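Local structure of putative esterase (Uncultured bacterium, 7C4D) at residues I140-R154 with C185-I199. The protein is a putative carboxylesterase of the alpha/beta hydrolase fold that probably hydrolyses carboxylic ester bonds. Numbering follows the deposited sequence.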
loop_
_atom_site.group_PDB
_atom_site.type_symbol
_atom_site.label_atom_id
_atom_site.label_comp_id
_atom_site.label_asym_id
_atom_site.label_seq_id
_atom_site.Cartn_x
_atom_site.Cartn_y
_atom_site.Cartn_z
ATOM N N ILE A 140 1.041 15.791 -2.712
ATOM C CA ILE A 140 2.065 15.956 -3.741
ATOM C C ILE A 140 2.609 17.386 -3.697
ATOM O O ILE A 140 3.816 17.601 -3.647
ATOM C CB ILE A 140 1.534 15.607 -5.146
ATOM C CG1 ILE A 140 1.163 14.126 -5.258
ATOM C CG2 ILE A 140 2.552 16.005 -6.204
ATOM C CD1 ILE A 140 0.535 13.723 -6.586
ATOM N N ALA A 141 1.687 18.350 -3.711
ATOM C CA ALA A 141 2.003 19.767 -3.692
ATOM C C ALA A 141 2.935 20.061 -2.520
ATOM O O ALA A 141 3.985 20.665 -2.716
ATOM C CB ALA A 141 0.725 20.573 -3.627
ATOM N N ALA A 142 2.552 19.588 -1.326
ATOM C CA ALA A 142 3.337 19.716 -0.109
ATOM C C ALA A 142 4.776 19.247 -0.317
ATOM O O ALA A 142 5.714 19.976 -0.007
ATOM C CB ALA A 142 2.665 18.957 1.006
ATOM N N LEU A 143 4.928 18.034 -0.865
ATOM C CA LEU A 143 6.215 17.361 -0.975
ATOM C C LEU A 143 7.087 18.020 -2.043
ATOM O O LEU A 143 8.298 18.153 -1.849
ATOM C CB LEU A 143 6.013 15.867 -1.276
ATOM C CG LEU A 143 5.131 15.064 -0.309
ATOM C CD1 LEU A 143 5.050 13.618 -0.743
ATOM C CD2 LEU A 143 5.632 15.133 1.123
ATOM N N LYS A 144 6.461 18.410 -3.164
ATOM C CA LYS A 144 7.134 19.062 -4.280
ATOM C C LYS A 144 7.738 20.396 -3.832
ATOM O O LYS A 144 8.733 20.850 -4.395
ATOM C CB LYS A 144 6.139 19.263 -5.429
ATOM C CG LYS A 144 6.735 19.704 -6.760
ATOM C CD LYS A 144 5.692 20.026 -7.807
ATOM C CE LYS A 144 6.250 20.873 -8.930
ATOM N NZ LYS A 144 5.642 20.504 -10.230
ATOM N N SER A 145 7.145 20.982 -2.782
ATOM C CA SER A 145 7.379 22.351 -2.350
ATOM C C SER A 145 8.359 22.413 -1.178
ATOM O O SER A 145 8.800 23.494 -0.790
ATOM C CB SER A 145 6.071 23.011 -1.998
ATOM O OG SER A 145 5.292 23.258 -3.161
ATOM N N ILE A 146 8.673 21.251 -0.598
ATOM C CA ILE A 146 9.728 21.168 0.397
ATOM C C ILE A 146 11.044 20.906 -0.334
ATOM O O ILE A 146 11.104 20.043 -1.211
ATOM C CB ILE A 146 9.404 20.103 1.471
ATOM C CG1 ILE A 146 8.139 20.441 2.273
ATOM C CG2 ILE A 146 10.602 19.823 2.374
ATOM C CD1 ILE A 146 8.030 21.885 2.749
ATOM N N ASP A 147 12.068 21.704 0.004
ATOM C CA ASP A 147 13.424 21.513 -0.489
ATOM C C ASP A 147 14.271 20.877 0.616
ATOM O O ASP A 147 14.709 21.558 1.549
ATOM C CB ASP A 147 14.012 22.806 -1.069
ATOM C CG ASP A 147 15.466 22.684 -1.507
ATOM O OD1 ASP A 147 15.794 21.699 -2.209
ATOM O OD2 ASP A 147 16.264 23.573 -1.133
ATOM N N PRO A 148 14.522 19.546 0.542
ATOM C CA PRO A 148 15.315 18.853 1.558
ATOM C C PRO A 148 16.795 19.232 1.492
ATOM O O PRO A 148 17.489 19.178 2.507
ATOM C CB PRO A 148 15.092 17.367 1.227
ATOM C CG PRO A 148 14.791 17.345 -0.259
ATOM C CD PRO A 148 14.059 18.642 -0.528
ATOM N N SER A 149 17.238 19.639 0.289
ATOM C CA SER A 149 18.615 19.992 -0.033
ATOM C C SER A 149 19.082 21.201 0.772
ATOM O O SER A 149 20.286 21.418 0.902
ATOM C CB SER A 149 18.781 20.257 -1.509
ATOM O OG SER A 149 19.297 19.120 -2.179
ATOM N N GLU A 150 18.123 21.980 1.289
ATOM C CA GLU A 150 18.411 23.140 2.120
ATOM C C GLU A 150 19.009 22.689 3.452
ATOM O O GLU A 150 19.557 23.506 4.190
ATOM C CB GLU A 150 17.156 23.989 2.316
ATOM C CG GLU A 150 17.433 25.479 2.252
ATOM C CD GLU A 150 16.311 26.300 1.644
ATOM O OE1 GLU A 150 16.447 27.538 1.607
ATOM O OE2 GLU A 150 15.303 25.698 1.211
ATOM N N ALA A 151 18.862 21.388 3.750
ATOM C CA ALA A 151 19.632 20.668 4.760
ATOM C C ALA A 151 19.272 21.087 6.189
ATOM O O ALA A 151 19.997 20.761 7.130
ATOM C CB ALA A 151 21.115 20.791 4.487
ATOM N N LYS A 152 18.145 21.792 6.353
ATOM C CA LYS A 152 17.653 22.148 7.676
ATOM C C LYS A 152 17.206 20.869 8.391
ATOM O O LYS A 152 16.765 19.918 7.743
ATOM C CB LYS A 152 16.606 23.270 7.588
ATOM C CG LYS A 152 15.700 23.240 6.362
ATOM C CD LYS A 152 15.480 24.591 5.706
ATOM C CE LYS A 152 14.318 24.601 4.731
ATOM N NZ LYS A 152 14.138 23.299 4.042
ATOM N N THR A 153 17.365 20.846 9.722
ATOM C CA THR A 153 17.134 19.656 10.535
ATOM C C THR A 153 15.690 19.166 10.404
ATOM O O THR A 153 14.807 19.912 9.984
ATOM C CB THR A 153 17.565 19.865 11.992
ATOM O OG1 THR A 153 17.500 21.262 12.279
ATOM C CG2 THR A 153 18.958 19.343 12.275
ATOM N N ARG A 154 15.463 17.898 10.779
ATOM C CA ARG A 154 14.189 17.233 10.530
ATOM C C ARG A 154 13.062 17.838 11.373
ATOM O O ARG A 154 11.887 17.579 11.111
ATOM C CB ARG A 154 14.305 15.697 10.499
ATOM C CG ARG A 154 15.531 15.094 11.179
ATOM C CD ARG A 154 15.480 15.001 12.693
ATOM N NE ARG A 154 16.632 14.320 13.281
ATOM C CZ ARG A 154 17.714 14.914 13.784
ATOM N NH1 ARG A 154 17.826 16.232 13.780
ATOM N NH2 ARG A 154 18.684 14.176 14.294
ATOM N N CYS A 185 23.403 16.429 3.868
ATOM C CA CYS A 185 22.156 17.091 3.504
ATOM C C CYS A 185 21.024 16.066 3.402
ATOM O O CYS A 185 21.247 14.927 2.993
ATOM C CB CYS A 185 22.287 17.824 2.171
ATOM S SG CYS A 185 23.234 19.367 2.256
ATOM N N TYR A 186 19.806 16.495 3.767
ATOM C CA TYR A 186 18.610 15.666 3.728
ATOM C C TYR A 186 18.124 15.500 2.288
ATOM O O TYR A 186 18.436 16.317 1.423
ATOM C CB TYR A 186 17.508 16.275 4.600
ATOM C CG TYR A 186 17.771 16.194 6.080
ATOM C CD1 TYR A 186 18.640 17.077 6.703
ATOM C CD2 TYR A 186 17.158 15.225 6.860
ATOM C CE1 TYR A 186 18.893 17.002 8.064
ATOM C CE2 TYR A 186 17.399 15.138 8.224
ATOM C CZ TYR A 186 18.267 16.032 8.829
ATOM O OH TYR A 186 18.512 15.962 10.170
ATOM N N ARG A 187 17.346 14.432 2.057
ATOM C CA ARG A 187 16.797 14.085 0.754
ATOM C C ARG A 187 15.530 13.248 0.923
ATOM O O ARG A 187 15.346 12.573 1.936
ATOM C CB ARG A 187 17.826 13.326 -0.087
ATOM C CG ARG A 187 18.513 12.179 0.643
ATOM C CD ARG A 187 19.321 11.325 -0.311
ATOM N NE ARG A 187 18.434 10.529 -1.149
ATOM C CZ ARG A 187 18.630 10.266 -2.438
ATOM N NH1 ARG A 187 17.755 9.530 -3.104
ATOM N NH2 ARG A 187 19.692 10.746 -3.064
ATOM N N TRP A 188 14.652 13.304 -0.083
ATOM C CA TRP A 188 13.541 12.375 -0.160
ATOM C C TRP A 188 14.079 11.032 -0.631
ATOM O O TRP A 188 14.843 10.981 -1.588
ATOM C CB TRP A 188 12.458 12.881 -1.112
ATOM C CG TRP A 188 11.759 14.122 -0.650
ATOM C CD1 TRP A 188 11.845 15.371 -1.200
ATOM C CD2 TRP A 188 10.849 14.235 0.462
ATOM N NE1 TRP A 188 11.051 16.247 -0.506
ATOM C CE2 TRP A 188 10.428 15.585 0.520
ATOM C CE3 TRP A 188 10.344 13.339 1.407
ATOM C CZ2 TRP A 188 9.546 16.051 1.499
ATOM C CZ3 TRP A 188 9.450 13.799 2.355
ATOM C CH2 TRP A 188 9.066 15.139 2.413
ATOM N N LYS A 189 13.665 9.943 0.026
ATOM C CA LYS A 189 14.067 8.641 -0.483
ATOM C C LYS A 189 13.077 8.152 -1.534
ATOM O O LYS A 189 13.417 7.252 -2.294
ATOM C CB LYS A 189 14.258 7.602 0.631
ATOM C CG LYS A 189 13.029 7.272 1.458
ATOM C CD LYS A 189 13.393 6.869 2.866
ATOM C CE LYS A 189 12.385 5.935 3.487
ATOM N NZ LYS A 189 12.794 5.575 4.857
ATOM N N ILE A 190 11.866 8.723 -1.538
ATOM C CA ILE A 190 10.816 8.398 -2.508
ATOM C C ILE A 190 10.916 9.245 -3.784
ATOM O O ILE A 190 11.199 10.435 -3.736
ATOM C CB ILE A 190 9.424 8.553 -1.867
ATOM C CG1 ILE A 190 9.280 9.895 -1.148
ATOM C CG2 ILE A 190 9.135 7.384 -0.942
ATOM C CD1 ILE A 190 7.852 10.254 -0.808
ATOM N N ASN A 191 10.575 8.630 -4.921
ATOM C CA ASN A 191 10.542 9.274 -6.226
ATOM C C ASN A 191 9.254 10.076 -6.404
ATOM O O ASN A 191 8.331 9.640 -7.105
ATOM C CB ASN A 191 10.691 8.233 -7.327
ATOM C CG ASN A 191 10.974 8.809 -8.694
ATOM O OD1 ASN A 191 10.907 10.018 -8.882
ATOM N ND2 ASN A 191 11.274 7.935 -9.643
ATOM N N ILE A 192 9.207 11.237 -5.733
ATOM C CA ILE A 192 8.083 12.164 -5.750
ATOM C C ILE A 192 7.709 12.540 -7.190
ATOM O O ILE A 192 6.537 12.701 -7.511
ATOM C CB ILE A 192 8.408 13.393 -4.879
ATOM C CG1 ILE A 192 8.978 12.942 -3.531
ATOM C CG2 ILE A 192 7.228 14.348 -4.746
ATOM C CD1 ILE A 192 8.520 13.737 -2.347
ATOM N N ASP A 193 8.701 12.641 -8.073
ATOM C CA ASP A 193 8.434 13.047 -9.439
ATOM C C ASP A 193 7.624 11.981 -10.167
ATOM O O ASP A 193 6.645 12.308 -10.853
ATOM C CB ASP A 193 9.707 13.401 -10.217
ATOM C CG ASP A 193 9.381 14.101 -11.529
ATOM O OD1 ASP A 193 8.842 15.234 -11.470
ATOM O OD2 ASP A 193 9.611 13.493 -12.599
ATOM N N SER A 194 8.074 10.725 -10.066
ATOM C CA SER A 194 7.348 9.631 -10.693
ATOM C C SER A 194 5.933 9.536 -10.110
ATOM O O SER A 194 4.961 9.338 -10.844
ATOM C CB SER A 194 8.100 8.316 -10.625
ATOM O OG SER A 194 7.284 7.216 -11.046
ATOM N N ILE A 195 5.817 9.720 -8.792
ATOM C CA ILE A 195 4.514 9.649 -8.131
ATOM C C ILE A 195 3.550 10.672 -8.755
ATOM O O ILE A 195 2.446 10.312 -9.169
ATOM C CB ILE A 195 4.640 9.795 -6.595
ATOM C CG1 ILE A 195 5.305 8.585 -5.925
ATOM C CG2 ILE A 195 3.308 10.109 -5.959
ATOM C CD1 ILE A 195 5.621 8.791 -4.448
ATOM N N GLU A 196 3.987 11.936 -8.829
ATOM C CA GLU A 196 3.215 13.039 -9.398
ATOM C C GLU A 196 2.785 12.731 -10.825
ATOM O O GLU A 196 1.617 12.886 -11.153
ATOM C CB GLU A 196 3.973 14.363 -9.364
ATOM C CG GLU A 196 3.129 15.539 -9.834
ATOM C CD GLU A 196 3.736 16.927 -9.673
ATOM O OE1 GLU A 196 4.839 17.156 -10.222
ATOM O OE2 GLU A 196 3.107 17.782 -9.003
ATOM N N LYS A 197 3.716 12.249 -11.654
ATOM C CA LYS A 197 3.406 11.998 -13.049
ATOM C C LYS A 197 2.763 10.624 -13.230
ATOM O O LYS A 197 2.747 10.115 -14.359
ATOM C CB LYS A 197 4.668 12.107 -13.916
ATOM C CG LYS A 197 5.360 13.467 -13.883
ATOM C CD LYS A 197 6.432 13.623 -14.931
ATOM C CE LYS A 197 7.030 15.012 -14.925
ATOM N NZ LYS A 197 7.365 15.451 -16.298
ATOM N N ASN A 198 2.270 10.021 -12.130
ATOM C CA ASN A 198 1.540 8.765 -12.226
ATOM C C ASN A 198 0.236 8.799 -11.425
ATOM O O ASN A 198 -0.391 7.743 -11.251
ATOM C CB ASN A 198 2.355 7.553 -11.750
ATOM C CG ASN A 198 3.415 7.106 -12.721
ATOM O OD1 ASN A 198 3.204 6.170 -13.499
ATOM N ND2 ASN A 198 4.556 7.783 -12.667
ATOM N N ILE A 199 -0.167 9.982 -10.939
ATOM C CA ILE A 199 -1.364 10.096 -10.106
ATOM C C ILE A 199 -2.635 9.569 -10.792
ATOM O O ILE A 199 -3.546 9.081 -10.134
ATOM C CB ILE A 199 -1.551 11.520 -9.540
ATOM C CG1 ILE A 199 -2.496 11.532 -8.334
ATOM C CG2 ILE A 199 -1.981 12.516 -10.616
ATOM C CD1 ILE A 199 -1.913 10.931 -7.059
#
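K144 and E196 form the one salt bridge across this contact, weak as a hydrogen bond, with K144 NZ 3.4 Å from E196 OE1. The lysine swings CG anti to its backbone N (chi1 -170°), and the two side chains cross at about a right angle, K144 CD also nearing the carboxylate oxygens. I140 CG2 touches OE2 of E196 and lies along its CG and CB, while I140 CD1 sits 3.7 Å from I199 CD1. Helices 140-144 and 192-196 run nearly antiparallel here (152°). L143 meets I192 and W188 with different atoms: CB presses on I192 CD1 at a tight 3.5 Å, and CD2 meets W188 CH2. That same I192 methyl lies over one indole face, near the rim, while P148 CG comes within 3.7 Å of W188 CD1. Buried NE1 of W188 finds no hydrogen-bond partner, although O of L143 and O of I146 are both near. Farther along, the Y186 ring packs against loop 151-154, with A151 O near its plane at the edge and R154 CG 3.3 Å from Y186 OH, which sits over one guanidinium face. Losing the ring to an alanine here is likely to open a gap beside 151-154 and leave that guanidinium without its hydroxyl. The contact thus joins the C-terminal part of helix 131-144 and its following loop to strand 186-188 and helix 192-196, chiefly by apolar packing with a single weak ionic link.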